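Long-range contacts in exotoxin 3 (Staphylococcus aureus, PDB 2Z8L), which binds the glycan sialyl Lewis X and, as a staphylococcal superantigen-like protein, probably recognises sialylated glycans of the host: residues T36-S41 with T71-G76; R58-G63 with F93-V98; G76-V81 with G97-N102; D108-P113 with Y135-S140. All blocks are in the same frame, centred on the assembly; numbering follows the deposited sequence.

Interaction 1: T36-S41 with T71-G76; sequences TGYRYS and TRKNPG. Unlike the reference sequence in segment 71-76: Thr71 (reference Lys).
Gly37 and Asn74 face each other as a hydrogen-bonded pair of an antiparallel ladder in the OB-fold domain, where the short strand 73-75 lies along strand 35-42. The close-fitted side of this ladder is the one that carries Asn74. Gly37 N donates to Asn74 O, and Gly37 O takes Asn74 N at 2.8 Å, together with a weak bond from the amide ND2 of the same residue. That amide is gripped a second time, because ND2 also donates to Thr71 O at 2.9 Å. Thr71 O in turn receives Arg39 NE from the opposite face of its carbonyl plane, a bond of 3.0 Å made possible by a bend in the arginine chain at chi3 (51°). Leu48 and Leu69 pack against both Asn74 and Arg39.

The other face is looser and largely lined by long, exposed chains. Tyr38 and Lys73 run side by side in the same direction, with Lys73 CG 3.7 Å from Tyr38 CE1 and the methylenes continuing past the phenol. Thr36 CG2 also touches Lys73 CG, while Thr36 OG1 is linked through a water to Gly76 N. Arg72 crosses Tyr38 at about a right angle, Tyr38 CB sitting over one face of the guanidinium and NE near the ring edge. Its tip turns back to the strand: Arg72 NH1 donates to Arg39 O over 3.0 Å, with the oxygen in the guanidinium plane but the nitrogen well above the carbonyl plane.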
loop_
_atom_site.group_PDB
_atom_site.type_symbol
_atom_site.label_atom_id
_atom_site.label_comp_id
_atom_site.label_asym_id
_atom_site.label_seq_id
_atom_site.Cartn_x
_atom_site.Cartn_y
_atom_site.Cartn_z
ATOM N N THR A 36 5.163 -2.425 18.262
ATOM C CA THR A 36 5.802 -3.708 18.481
ATOM C C THR A 36 4.812 -4.807 18.158
ATOM O O THR A 36 3.721 -4.839 18.724
ATOM C CB THR A 36 6.319 -3.853 19.936
ATOM O OG1 THR A 36 7.236 -2.779 20.205
ATOM C CG2 THR A 36 7.030 -5.146 20.114
ATOM N N GLY A 37 5.204 -5.640 17.202
ATOM C CA GLY A 37 4.406 -6.759 16.681
ATOM C C GLY A 37 4.903 -8.068 17.235
ATOM O O GLY A 37 6.099 -8.288 17.339
ATOM N N TYR A 38 3.959 -8.938 17.575
ATOM C CA TYR A 38 4.254 -10.268 18.060
ATOM C C TYR A 38 3.858 -11.288 17.026
ATOM O O TYR A 38 2.722 -11.336 16.580
ATOM C CB TYR A 38 3.545 -10.510 19.379
ATOM C CG TYR A 38 4.156 -9.635 20.451
ATOM C CD1 TYR A 38 5.194 -10.083 21.241
ATOM C CD2 TYR A 38 3.718 -8.334 20.628
ATOM C CE1 TYR A 38 5.747 -9.258 22.223
ATOM C CE2 TYR A 38 4.271 -7.511 21.547
ATOM C CZ TYR A 38 5.295 -7.966 22.360
ATOM O OH TYR A 38 5.850 -7.120 23.332
ATOM N N ARG A 39 4.806 -12.137 16.695
ATOM C CA ARG A 39 4.643 -13.080 15.606
ATOM C C ARG A 39 4.095 -14.417 16.036
ATOM O O ARG A 39 4.488 -14.962 17.059
ATOM C CB ARG A 39 5.998 -13.311 14.954
ATOM C CG ARG A 39 5.896 -14.057 13.689
ATOM C CD ARG A 39 7.263 -14.241 13.040
ATOM N NE ARG A 39 8.228 -14.778 13.991
ATOM C CZ ARG A 39 8.217 -16.012 14.493
ATOM N NH1 ARG A 39 7.294 -16.905 14.113
ATOM N NH2 ARG A 39 9.148 -16.358 15.384
ATOM N N TYR A 40 3.193 -14.980 15.248
ATOM C CA TYR A 40 2.773 -16.338 15.446
ATOM C C TYR A 40 2.117 -16.904 14.195
ATOM O O TYR A 40 1.923 -16.201 13.202
ATOM C CB TYR A 40 1.818 -16.402 16.621
ATOM C CG TYR A 40 0.503 -15.751 16.359
ATOM C CD1 TYR A 40 0.354 -14.387 16.459
ATOM C CD2 TYR A 40 -0.592 -16.510 16.000
ATOM C CE1 TYR A 40 -0.874 -13.794 16.222
ATOM C CE2 TYR A 40 -1.812 -15.940 15.779
ATOM C CZ TYR A 40 -1.946 -14.582 15.888
ATOM O OH TYR A 40 -3.179 -14.045 15.637
ATOM N N SER A 41 1.781 -18.183 14.250
ATOM C CA SER A 41 1.145 -18.824 13.126
ATOM C C SER A 41 0.039 -19.763 13.583
ATOM O O SER A 41 0.117 -20.319 14.658
ATOM C CB SER A 41 2.185 -19.542 12.269
ATOM O OG SER A 41 2.944 -20.452 13.009
ATOM N N THR A 71 11.444 -13.573 14.509
ATOM C CA THR A 71 11.541 -13.489 15.947
ATOM C C THR A 71 10.143 -13.254 16.529
ATOM O O THR A 71 9.277 -12.729 15.859
ATOM C CB THR A 71 12.513 -12.366 16.358
ATOM O OG1 THR A 71 12.450 -12.170 17.780
ATOM C CG2 THR A 71 12.199 -11.086 15.660
ATOM N N ARG A 72 9.931 -13.652 17.776
ATOM C CA ARG A 72 8.628 -13.483 18.417
ATOM C C ARG A 72 8.271 -12.004 18.558
ATOM O O ARG A 72 7.202 -11.590 18.110
ATOM C CB ARG A 72 8.631 -14.178 19.776
ATOM C CG ARG A 72 7.490 -13.822 20.690
ATOM C CD ARG A 72 6.123 -14.121 20.100
ATOM N NE ARG A 72 5.098 -14.077 21.164
ATOM C CZ ARG A 72 3.788 -14.224 20.957
ATOM N NH1 ARG A 72 3.323 -14.462 19.741
ATOM N NH2 ARG A 72 2.944 -14.169 21.976
ATOM N N LYS A 73 9.168 -11.210 19.154
ATOM C CA LYS A 73 8.905 -9.790 19.484
ATOM C C LYS A 73 9.614 -8.941 18.443
ATOM O O LYS A 73 10.813 -9.074 18.285
ATOM C CB LYS A 73 9.396 -9.437 20.887
ATOM C CG LYS A 73 9.156 -7.994 21.332
ATOM C CD LYS A 73 9.548 -7.771 22.775
ATOM C CE LYS A 73 9.339 -6.358 23.207
ATOM N NZ LYS A 73 9.345 -6.222 24.700
ATOM N N ASN A 74 8.873 -8.043 17.792
ATOM C CA ASN A 74 9.371 -7.250 16.656
ATOM C C ASN A 74 9.074 -5.770 16.905
ATOM O O ASN A 74 8.043 -5.243 16.486
ATOM C CB ASN A 74 8.721 -7.691 15.375
ATOM C CG ASN A 74 9.045 -9.102 15.024
ATOM O OD1 ASN A 74 10.067 -9.359 14.403
ATOM N ND2 ASN A 74 8.247 -10.042 15.529
ATOM N N PRO A 75 9.993 -5.069 17.565
ATOM C CA PRO A 75 9.781 -3.650 17.809
ATOM C C PRO A 75 10.067 -2.756 16.592
ATOM O O PRO A 75 10.669 -3.220 15.619
ATOM C CB PRO A 75 10.764 -3.344 18.942
ATOM C CG PRO A 75 11.814 -4.379 18.796
ATOM C CD PRO A 75 11.246 -5.572 18.160
ATOM N N GLY A 76 9.605 -1.512 16.638
ATOM C CA GLY A 76 10.045 -0.528 15.681
ATOM C C GLY A 76 9.468 -0.729 14.298
ATOM O O GLY A 76 10.141 -0.464 13.273
HETATM O O HOH W 1 8.216 -0.534 19.078
#

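Interaction 2: R58-G63 with F93-V98; sequences RIQIFG and FSYGGV. Unlike the reference sequence in segment 93-98: Phe93 (reference Tyr).
Arg58 and Phe93 meet as side-chain neighbours on two parallel strands of the OB-fold domain, 55-61 and 92-100, and the arginine touches the ring along most of its length. Its CB lies 3.8 Å from Phe93 CD1, and CD is close to CE1 of the same ring. Beyond CD a bend at chi3 (75°) lays the guanidinium across the ring edge, bringing Arg58 NE to 3.3 Å from Phe93 CD1. CZ and NH2 follow the same CD1-CE1 edge. The two planes are 71° apart: the phenyl edge points at one face of the guanidinium, whereas the cation-pi partner of Arg58 is Tyr47.

Beneath these side chains the strands hold the usual parallel ladder. Arg58 O accepts Ser94 N, Ser94 O accepts Gln60 N, and Gln60 O takes Gly96 N at 2.7 Å. Farther along the same face, Gln60 runs beside Tyr95 with its amide steeply inclined to the ring. Phe62 sends its edge toward the face of Tyr95 in an offset edge-to-face pair, centroids 5.8 Å apart, and its ring also meets that of His189, a residue of the glycan pocket.

On the reverse face Ile59 presses CG2 against Val98 CG2 at 3.9 Å, and Ile61 CD1 reaches the same methyl. Ile79 and Leu48 extend this hydrophobic layer. Ser94 OG is buried here too, but is satisfied by Val82 O. The chemistry therefore divides by face: an oily interior on one side, and on the other a row of aromatic rings with polar chains, held by edge-to-face and cation-pi contacts.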
loop_
_atom_site.group_PDB
_atom_site.type_symbol
_atom_site.label_atom_id
_atom_site.label_comp_id
_atom_site.label_asym_id
_atom_site.label_seq_id
_atom_site.Cartn_x
_atom_site.Cartn_y
_atom_site.Cartn_z
ATOM N N ARG A 58 -4.700 -7.510 14.255
ATOM C CA ARG A 58 -4.002 -8.699 13.773
ATOM C C ARG A 58 -3.747 -8.459 12.321
ATOM O O ARG A 58 -4.673 -8.145 11.588
ATOM C CB ARG A 58 -4.839 -9.979 13.925
ATOM C CG ARG A 58 -4.028 -11.223 13.667
ATOM C CD ARG A 58 -4.889 -12.459 13.767
ATOM N NE ARG A 58 -5.730 -12.607 12.594
ATOM C CZ ARG A 58 -6.577 -13.611 12.378
ATOM N NH1 ARG A 58 -6.719 -14.588 13.263
ATOM N NH2 ARG A 58 -7.279 -13.624 11.258
ATOM N N ILE A 59 -2.481 -8.566 11.952
ATOM C CA ILE A 59 -2.024 -8.367 10.570
ATOM C C ILE A 59 -1.569 -9.690 9.996
ATOM O O ILE A 59 -0.726 -10.366 10.573
ATOM C CB ILE A 59 -0.848 -7.392 10.546
ATOM C CG1 ILE A 59 -1.180 -6.078 11.261
ATOM C CG2 ILE A 59 -0.419 -7.172 9.107
ATOM C CD1 ILE A 59 -2.273 -5.325 10.687
ATOM N N GLN A 60 -2.116 -10.095 8.858
ATOM C CA GLN A 60 -1.639 -11.296 8.202
ATOM C C GLN A 60 -0.423 -10.963 7.371
ATOM O O GLN A 60 -0.428 -9.932 6.642
ATOM C CB GLN A 60 -2.708 -11.909 7.326
ATOM C CG GLN A 60 -2.272 -13.292 6.852
ATOM C CD GLN A 60 -3.336 -14.052 6.126
ATOM O OE1 GLN A 60 -4.484 -13.614 6.044
ATOM N NE2 GLN A 60 -2.957 -15.180 5.552
ATOM N N ILE A 61 0.608 -11.795 7.476
ATOM C CA ILE A 61 1.900 -11.596 6.801
ATOM C C ILE A 61 2.033 -12.580 5.650
ATOM O O ILE A 61 1.647 -13.762 5.778
ATOM C CB ILE A 61 3.059 -11.866 7.786
ATOM C CG1 ILE A 61 2.881 -11.047 9.061
ATOM C CG2 ILE A 61 4.377 -11.588 7.129
ATOM C CD1 ILE A 61 2.742 -9.601 8.773
ATOM N N PHE A 62 2.594 -12.125 4.523
ATOM C CA PHE A 62 2.661 -12.912 3.318
ATOM C C PHE A 62 4.069 -12.910 2.742
ATOM O O PHE A 62 4.915 -12.056 3.074
ATOM C CB PHE A 62 1.739 -12.317 2.254
ATOM C CG PHE A 62 0.287 -12.283 2.627
ATOM C CD1 PHE A 62 -0.273 -11.187 3.234
ATOM C CD2 PHE A 62 -0.501 -13.400 2.406
ATOM C CE1 PHE A 62 -1.621 -11.179 3.578
ATOM C CE2 PHE A 62 -1.862 -13.386 2.725
ATOM C CZ PHE A 62 -2.407 -12.281 3.273
ATOM N N GLY A 63 4.332 -13.882 1.892
ATOM C CA GLY A 63 5.507 -13.850 1.063
ATOM C C GLY A 63 6.769 -14.061 1.835
ATOM O O GLY A 63 6.783 -14.673 2.895
ATOM N N PHE A 93 -8.683 -6.686 11.576
ATOM C CA PHE A 93 -7.835 -7.553 10.746
ATOM C C PHE A 93 -7.453 -6.812 9.491
ATOM O O PHE A 93 -8.291 -6.199 8.867
ATOM C CB PHE A 93 -8.559 -8.836 10.361
ATOM C CG PHE A 93 -9.038 -9.593 11.560
ATOM C CD1 PHE A 93 -8.208 -10.497 12.197
ATOM C CD2 PHE A 93 -10.259 -9.300 12.135
ATOM C CE1 PHE A 93 -8.610 -11.158 13.344
ATOM C CE2 PHE A 93 -10.664 -9.946 13.271
ATOM C CZ PHE A 93 -9.832 -10.884 13.884
ATOM N N SER A 94 -6.185 -6.914 9.133
ATOM C CA SER A 94 -5.675 -6.280 7.939
ATOM C C SER A 94 -4.561 -7.146 7.361
ATOM O O SER A 94 -3.989 -7.994 8.067
ATOM C CB SER A 94 -5.159 -4.858 8.299
ATOM O OG SER A 94 -4.624 -4.137 7.192
ATOM N N TYR A 95 -4.303 -6.973 6.067
ATOM C CA TYR A 95 -3.324 -7.764 5.311
ATOM C C TYR A 95 -2.062 -6.986 5.028
ATOM O O TYR A 95 -2.106 -5.937 4.394
ATOM C CB TYR A 95 -3.883 -8.159 3.933
ATOM C CG TYR A 95 -5.120 -8.954 3.915
ATOM C CD1 TYR A 95 -5.332 -9.971 4.823
ATOM C CD2 TYR A 95 -6.058 -8.762 2.899
ATOM C CE1 TYR A 95 -6.479 -10.736 4.784
ATOM C CE2 TYR A 95 -7.192 -9.517 2.860
ATOM C CZ TYR A 95 -7.393 -10.513 3.803
ATOM O OH TYR A 95 -8.541 -11.297 3.787
ATOM N N GLY A 96 -0.923 -7.517 5.452
ATOM C CA GLY A 96 0.370 -7.006 5.096
ATOM C C GLY A 96 0.591 -5.565 5.541
ATOM O O GLY A 96 0.176 -5.210 6.640
ATOM N N GLY A 97 1.366 -4.826 4.768
ATOM C CA GLY A 97 1.633 -3.414 5.035
ATOM C C GLY A 97 2.597 -3.118 6.158
ATOM O O GLY A 97 2.614 -1.985 6.651
ATOM N N VAL A 98 3.420 -4.083 6.582
ATOM C CA VAL A 98 4.402 -3.919 7.676
ATOM C C VAL A 98 5.763 -3.503 7.096
ATOM O O VAL A 98 6.278 -4.132 6.154
ATOM C CB VAL A 98 4.541 -5.205 8.516
ATOM C CG1 VAL A 98 5.555 -4.998 9.617
ATOM C CG2 VAL A 98 3.149 -5.648 9.054
#

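Interaction 3: G76-V81 with G97-N102; sequences GLDIFV and GVTKKN. With PO4 (phosphate ion), chain C.
Strands 77-81 and 92-100 pair antiparallel in the curled sheet of the OB-fold domain, bringing Asp78 opposite Thr99, next to a spot where a phosphate ion, probably from the crystallisation liquor, is bound. The pair is hydrogen-bonded in both directions: Asp78 N donates to Thr99 O at 2.8 Å and Thr99 N to Asp78 O at 2.9 Å, both nearly straight. Phe80 N to Gly97 O and Lys101 N to Gly76 O extend the ladder at its two ends.

On the polar face, Asp78 CB touches Thr99 OG1 at 3.4 Å, and Lys136 reaches both residues, forming a salt bridge with Asp78 OD2 and a hydrogen bond with Thr99 OG1. Asp78 OD1 accepts from Asn34 N. The carboxylate ends against the phosphate, with Asp78 OD2 2.6 Å from phosphate O4; oxygens this close suggest that one of the acid groups carries a proton, consistent with crystals at pH 4.6. The same O4 is fixed by Asn102 N, which donates at 2.8 Å and an N-H...O angle of 170°. Lys101 passes Asp78 at about a right angle, its CB 3.5 Å from Asp78 OD1. Its chain then stretches along Gly76, with CG 3.3 Å from Gly76 O, before NZ bonds Asn34.

The opposite face is apolar. Leu77 CD1 meets Val98 CG1 at 3.9 Å, an oblique crossing, and Ile79, the non-hydrogen-bonded partner of Val98, brings its CG2 near Val98 CG2. Gly76 and Leu77 together face Val35, the signature of a G1 beta bulge where the strand turns a corner in the curled sheet of an OB fold.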
loop_
_atom_site.group_PDB
_atom_site.type_symbol
_atom_site.label_atom_id
_atom_site.label_comp_id
_atom_site.label_asym_id
_atom_site.label_seq_id
_atom_site.Cartn_x
_atom_site.Cartn_y
_atom_site.Cartn_z
ATOM N N GLY A 76 9.605 -1.512 16.638
ATOM C CA GLY A 76 10.045 -0.528 15.681
ATOM C C GLY A 76 9.468 -0.729 14.298
ATOM O O GLY A 76 10.141 -0.464 13.273
ATOM N N LEU A 77 8.210 -1.147 14.255
ATOM C CA LEU A 77 7.505 -1.310 12.987
ATOM C C LEU A 77 6.608 -0.136 12.668
ATOM O O LEU A 77 6.079 0.520 13.562
ATOM C CB LEU A 77 6.671 -2.591 13.042
ATOM C CG LEU A 77 7.415 -3.866 13.373
ATOM C CD1 LEU A 77 6.460 -5.043 13.418
ATOM C CD2 LEU A 77 8.495 -4.092 12.361
ATOM N N ASP A 78 6.408 0.082 11.366
ATOM C CA ASP A 78 5.350 0.956 10.851
ATOM C C ASP A 78 4.350 0.022 10.139
ATOM O O ASP A 78 4.770 -0.914 9.465
ATOM C CB ASP A 78 5.895 1.909 9.843
ATOM C CG ASP A 78 6.657 3.101 10.438
ATOM O OD1 ASP A 78 6.689 3.291 11.676
ATOM O OD2 ASP A 78 7.226 3.873 9.604
ATOM N N ILE A 79 3.063 0.230 10.354
ATOM C CA ILE A 79 2.039 -0.597 9.697
ATOM C C ILE A 79 0.993 0.242 8.989
ATOM O O ILE A 79 0.382 1.129 9.588
ATOM C CB ILE A 79 1.332 -1.537 10.706
ATOM C CG1 ILE A 79 2.405 -2.195 11.586
ATOM C CG2 ILE A 79 0.434 -2.523 9.923
ATOM C CD1 ILE A 79 1.906 -3.159 12.543
ATOM N N PHE A 80 0.744 -0.064 7.717
ATOM C CA PHE A 80 -0.339 0.549 6.974
ATOM C C PHE A 80 -1.526 -0.363 7.035
ATOM O O PHE A 80 -1.503 -1.435 6.441
ATOM C CB PHE A 80 0.086 0.794 5.504
ATOM C CG PHE A 80 -0.911 1.533 4.729
ATOM C CD1 PHE A 80 -1.187 2.878 5.013
ATOM C CD2 PHE A 80 -1.673 0.894 3.768
ATOM C CE1 PHE A 80 -2.191 3.538 4.293
ATOM C CE2 PHE A 80 -2.668 1.564 3.061
ATOM C CZ PHE A 80 -2.895 2.871 3.309
ATOM N N VAL A 81 -2.553 0.083 7.756
ATOM C CA VAL A 81 -3.722 -0.699 8.075
ATOM C C VAL A 81 -4.937 -0.260 7.224
ATOM O O VAL A 81 -5.257 0.942 7.143
ATOM C CB VAL A 81 -4.071 -0.572 9.621
ATOM C CG1 VAL A 81 -5.374 -1.342 9.916
ATOM C CG2 VAL A 81 -2.916 -1.019 10.487
ATOM N N GLY A 97 1.366 -4.826 4.768
ATOM C CA GLY A 97 1.633 -3.414 5.035
ATOM C C GLY A 97 2.597 -3.118 6.158
ATOM O O GLY A 97 2.614 -1.985 6.651
ATOM N N VAL A 98 3.420 -4.083 6.582
ATOM C CA VAL A 98 4.402 -3.919 7.676
ATOM C C VAL A 98 5.763 -3.503 7.096
ATOM O O VAL A 98 6.278 -4.132 6.154
ATOM C CB VAL A 98 4.541 -5.205 8.516
ATOM C CG1 VAL A 98 5.555 -4.998 9.617
ATOM C CG2 VAL A 98 3.149 -5.648 9.054
ATOM N N THR A 99 6.346 -2.459 7.658
ATOM C CA THR A 99 7.682 -2.029 7.249
ATOM C C THR A 99 8.480 -1.677 8.506
ATOM O O THR A 99 7.914 -1.531 9.619
ATOM C CB THR A 99 7.593 -0.816 6.351
ATOM O OG1 THR A 99 6.951 0.251 7.045
ATOM C CG2 THR A 99 6.846 -1.147 5.051
ATOM N N LYS A 100 9.786 -1.615 8.362
ATOM C CA LYS A 100 10.630 -1.073 9.449
ATOM C C LYS A 100 10.478 0.432 9.485
ATOM O O LYS A 100 10.353 1.058 8.432
ATOM C CB LYS A 100 12.067 -1.411 9.134
ATOM C CG LYS A 100 12.258 -2.915 8.895
ATOM C CD LYS A 100 13.711 -3.321 8.789
ATOM C CE LYS A 100 13.856 -4.795 9.136
ATOM N NZ LYS A 100 12.904 -5.676 8.348
ATOM N N LYS A 101 10.479 1.012 10.682
ATOM C CA LYS A 101 10.406 2.448 10.797
ATOM C C LYS A 101 11.706 3.061 10.229
ATOM O O LYS A 101 12.752 2.397 10.065
ATOM C CB LYS A 101 10.159 2.881 12.240
ATOM C CG LYS A 101 11.358 2.648 13.106
ATOM C CD LYS A 101 11.057 3.033 14.533
ATOM C CE LYS A 101 12.300 2.917 15.310
ATOM N NZ LYS A 101 11.997 2.946 16.759
ATOM N N ASN A 102 11.632 4.344 9.922
ATOM C CA ASN A 102 12.810 5.031 9.409
ATOM C C ASN A 102 13.983 5.002 10.396
ATOM O O ASN A 102 13.803 5.202 11.583
ATOM C CB ASN A 102 12.470 6.493 9.125
ATOM C CG ASN A 102 11.630 6.682 7.879
ATOM O OD1 ASN A 102 11.534 5.800 7.035
ATOM N ND2 ASN A 102 11.109 7.890 7.726
HETATM P P PO4 C . 8.593 6.532 11.051
HETATM O O1 PO4 C . 7.752 5.773 12.092
HETATM O O2 PO4 C . 9.759 7.187 11.780
HETATM O O3 PO4 C . 7.765 7.620 10.396
HETATM O O4 PO4 C . 9.143 5.608 9.988
#

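Interaction 4: D108-P113 with Y135-S140; sequences DYLNAP and YKEEVS. Unlike the reference sequence in segment 108-113: Asn111 (reference Ser). Unlike the reference sequence in segment 135-140: Val139 (reference Ile).
Tyr109 and Tyr135 cross obliquely, and it is the aliphatic base of the first, rather than its ring, that covers the second. Tyr109 CB stands over one face of the Tyr135 ring, 3.9 Å from the centroid and 19° off the ring normal, a CH-pi contact displaced toward the CE1 side, where the separation is 3.7 Å. The Tyr109 ring then leads away from the contact. Its edge is met by the phenol oxygen of its partner, Tyr135 OH lying 3.8 Å from Tyr109 CD2. A chi1 of 47° wedges Tyr109 CG between its own backbone N and carbonyl carbon, which turns the ring off the face that CB occupies.

Leu110 reaches the other way, along the backbone of the second segment. CD1 approaches Lys136 O at 3.8 Å, and CD2 rests against Glu137 N and its CG. Behind it the chain carries a classic beta bulge, Leu110 and Asn111 both facing Ile134. Glu137 points its carboxylate elsewhere, to Tyr106 and the backbone of Gln103 and Gly104.

Polar links between the segments run through solvent. One water donates to both Asp108 O and Tyr135 O; a second donates to Asp108 OD1 at 2.6 Å and lies 3.3 Å from Tyr135 OH. Tyr135 O is also held by Asn102. The segment 108-113 thus approaches the 135-140 segment of the beta-grasp domain through a CH-pi contact, methyl groups and bridging waters, a join in which dispersion does the direct touching and water carries the polar coupling.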
loop_
_atom_site.group_PDB
_atom_site.type_symbol
_atom_site.label_atom_id
_atom_site.label_comp_id
_atom_site.label_asym_id
_atom_site.label_seq_id
_atom_site.Cartn_x
_atom_site.Cartn_y
_atom_site.Cartn_z
ATOM N N ASP A 108 11.380 16.715 5.900
ATOM C CA ASP A 108 10.430 16.781 4.817
ATOM C C ASP A 108 10.470 15.426 4.097
ATOM O O ASP A 108 11.098 14.464 4.542
ATOM C CB ASP A 108 10.760 17.932 3.856
ATOM C CG ASP A 108 9.503 18.593 3.227
ATOM O OD1 ASP A 108 8.401 17.978 3.278
ATOM O OD2 ASP A 108 9.607 19.773 2.741
ATOM N N TYR A 109 9.769 15.337 2.998
ATOM C CA TYR A 109 9.778 14.104 2.208
ATOM C C TYR A 109 11.173 13.758 1.684
ATOM O O TYR A 109 11.990 14.643 1.386
ATOM C CB TYR A 109 8.785 14.166 1.055
ATOM C CG TYR A 109 8.828 15.407 0.273
ATOM C CD1 TYR A 109 9.743 15.604 -0.721
ATOM C CD2 TYR A 109 7.943 16.407 0.558
ATOM C CE1 TYR A 109 9.736 16.828 -1.473
ATOM C CE2 TYR A 109 7.902 17.613 -0.196
ATOM C CZ TYR A 109 8.835 17.819 -1.177
ATOM O OH TYR A 109 8.790 19.027 -1.879
ATOM N N LEU A 110 11.461 12.475 1.563
ATOM C CA LEU A 110 12.785 12.071 1.130
ATOM C C LEU A 110 12.908 11.760 -0.329
ATOM O O LEU A 110 14.030 11.563 -0.825
ATOM C CB LEU A 110 13.340 10.947 2.008
ATOM C CG LEU A 110 12.522 9.737 2.286
ATOM C CD1 LEU A 110 12.150 8.912 0.990
ATOM C CD2 LEU A 110 13.187 8.794 3.323
ATOM N N ASN A 111 11.784 11.761 -1.048
ATOM C CA ASN A 111 11.806 11.573 -2.498
ATOM C C ASN A 111 10.480 12.108 -3.035
ATOM O O ASN A 111 9.472 12.034 -2.357
ATOM C CB ASN A 111 11.977 10.058 -2.782
ATOM C CG ASN A 111 12.277 9.702 -4.219
ATOM O OD1 ASN A 111 12.636 10.542 -5.041
ATOM N ND2 ASN A 111 12.185 8.378 -4.509
ATOM N N ALA A 112 10.498 12.635 -4.257
ATOM C CA ALA A 112 9.302 13.241 -4.884
ATOM C C ALA A 112 9.248 12.796 -6.348
ATOM O O ALA A 112 9.312 13.627 -7.270
ATOM C CB ALA A 112 9.331 14.732 -4.787
ATOM N N PRO A 113 9.099 11.497 -6.554
ATOM C CA PRO A 113 9.033 11.005 -7.950
ATOM C C PRO A 113 7.860 11.634 -8.702
ATOM O O PRO A 113 6.809 11.856 -8.132
ATOM C CB PRO A 113 8.823 9.493 -7.793
ATOM C CG PRO A 113 8.264 9.323 -6.366
ATOM C CD PRO A 113 8.913 10.419 -5.568
ATOM N N TYR A 135 7.732 9.601 2.181
ATOM C CA TYR A 135 8.299 9.929 3.493
ATOM C C TYR A 135 9.015 8.779 4.160
ATOM O O TYR A 135 9.615 8.995 5.226
ATOM C CB TYR A 135 7.189 10.466 4.429
ATOM C CG TYR A 135 6.552 11.733 3.904
ATOM C CD1 TYR A 135 6.967 12.974 4.339
ATOM C CD2 TYR A 135 5.517 11.681 2.988
ATOM C CE1 TYR A 135 6.388 14.137 3.858
ATOM C CE2 TYR A 135 4.942 12.842 2.526
ATOM C CZ TYR A 135 5.391 14.049 2.955
ATOM O OH TYR A 135 4.842 15.256 2.527
ATOM N N LYS A 136 8.998 7.606 3.552
ATOM C CA LYS A 136 9.518 6.419 4.179
ATOM C C LYS A 136 10.660 5.785 3.418
ATOM O O LYS A 136 10.583 5.633 2.224
ATOM C CB LYS A 136 8.367 5.395 4.438
ATOM C CG LYS A 136 7.515 5.851 5.626
ATOM C CD LYS A 136 6.292 4.974 5.901
ATOM C CE LYS A 136 6.604 3.441 5.912
ATOM N NZ LYS A 136 7.685 2.899 6.856
ATOM N N GLU A 137 11.651 5.304 4.165
ATOM C CA GLU A 137 12.751 4.557 3.606
ATOM C C GLU A 137 12.301 3.240 3.058
ATOM O O GLU A 137 12.832 2.806 2.051
ATOM C CB GLU A 137 13.827 4.296 4.667
ATOM C CG GLU A 137 14.485 5.541 5.147
ATOM C CD GLU A 137 15.200 5.365 6.497
ATOM O OE1 GLU A 137 15.254 4.218 7.021
ATOM O OE2 GLU A 137 15.628 6.388 7.022
ATOM N N GLU A 138 11.401 2.580 3.763
ATOM C CA GLU A 138 10.845 1.259 3.354
ATOM C C GLU A 138 9.353 1.480 3.180
ATOM O O GLU A 138 8.684 1.889 4.102
ATOM C CB GLU A 138 11.098 0.235 4.461
ATOM C CG GLU A 138 11.179 -1.145 3.957
ATOM C CD GLU A 138 11.669 -2.090 5.032
ATOM O OE1 GLU A 138 12.928 -2.089 5.289
ATOM O OE2 GLU A 138 10.792 -2.769 5.666
ATOM N N VAL A 139 8.845 1.229 1.985
ATOM C CA VAL A 139 7.472 1.470 1.686
ATOM C C VAL A 139 6.832 0.148 1.159
ATOM O O VAL A 139 7.402 -0.541 0.306
ATOM C CB VAL A 139 7.254 2.570 0.630
ATOM C CG1 VAL A 139 5.733 2.901 0.666
ATOM C CG2 VAL A 139 8.119 3.832 0.828
ATOM N N SER A 140 5.636 -0.186 1.687
ATOM C CA SER A 140 4.947 -1.401 1.197
ATOM C C SER A 140 4.263 -1.108 -0.147
ATOM O O SER A 140 3.725 0.010 -0.356
ATOM C CB SER A 140 3.903 -1.920 2.222
ATOM O OG SER A 140 2.796 -1.078 2.378
HETATM O O HOH W 2 10.368 11.829 5.245
HETATM O O HOH W 3 5.945 18.326 2.579
#

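Following the chain from its N terminus, interaction 1 closes a loop by bringing 71-76 back to 36-41. Interaction 2 opens within that loop, at 58-63, and closes beyond it at 93-98, so the two cross; Tyr40 OH touches Arg58 where they meet. Interaction 3 begins at Gly76, the residue on which interaction 1 ends, and closes on 97-102, at the end of strand 92-100, sharing Gly97 and Val98 with interaction 2. These three knit the curled OB-fold sheet together. Interaction 4 follows in series, joining the linker 108-113 to the chain entering strand 138-140, and Lys136 and Glu137 connect it to Thr99 and Asn102 of interaction 3, tying the OB fold to the beta-grasp domain.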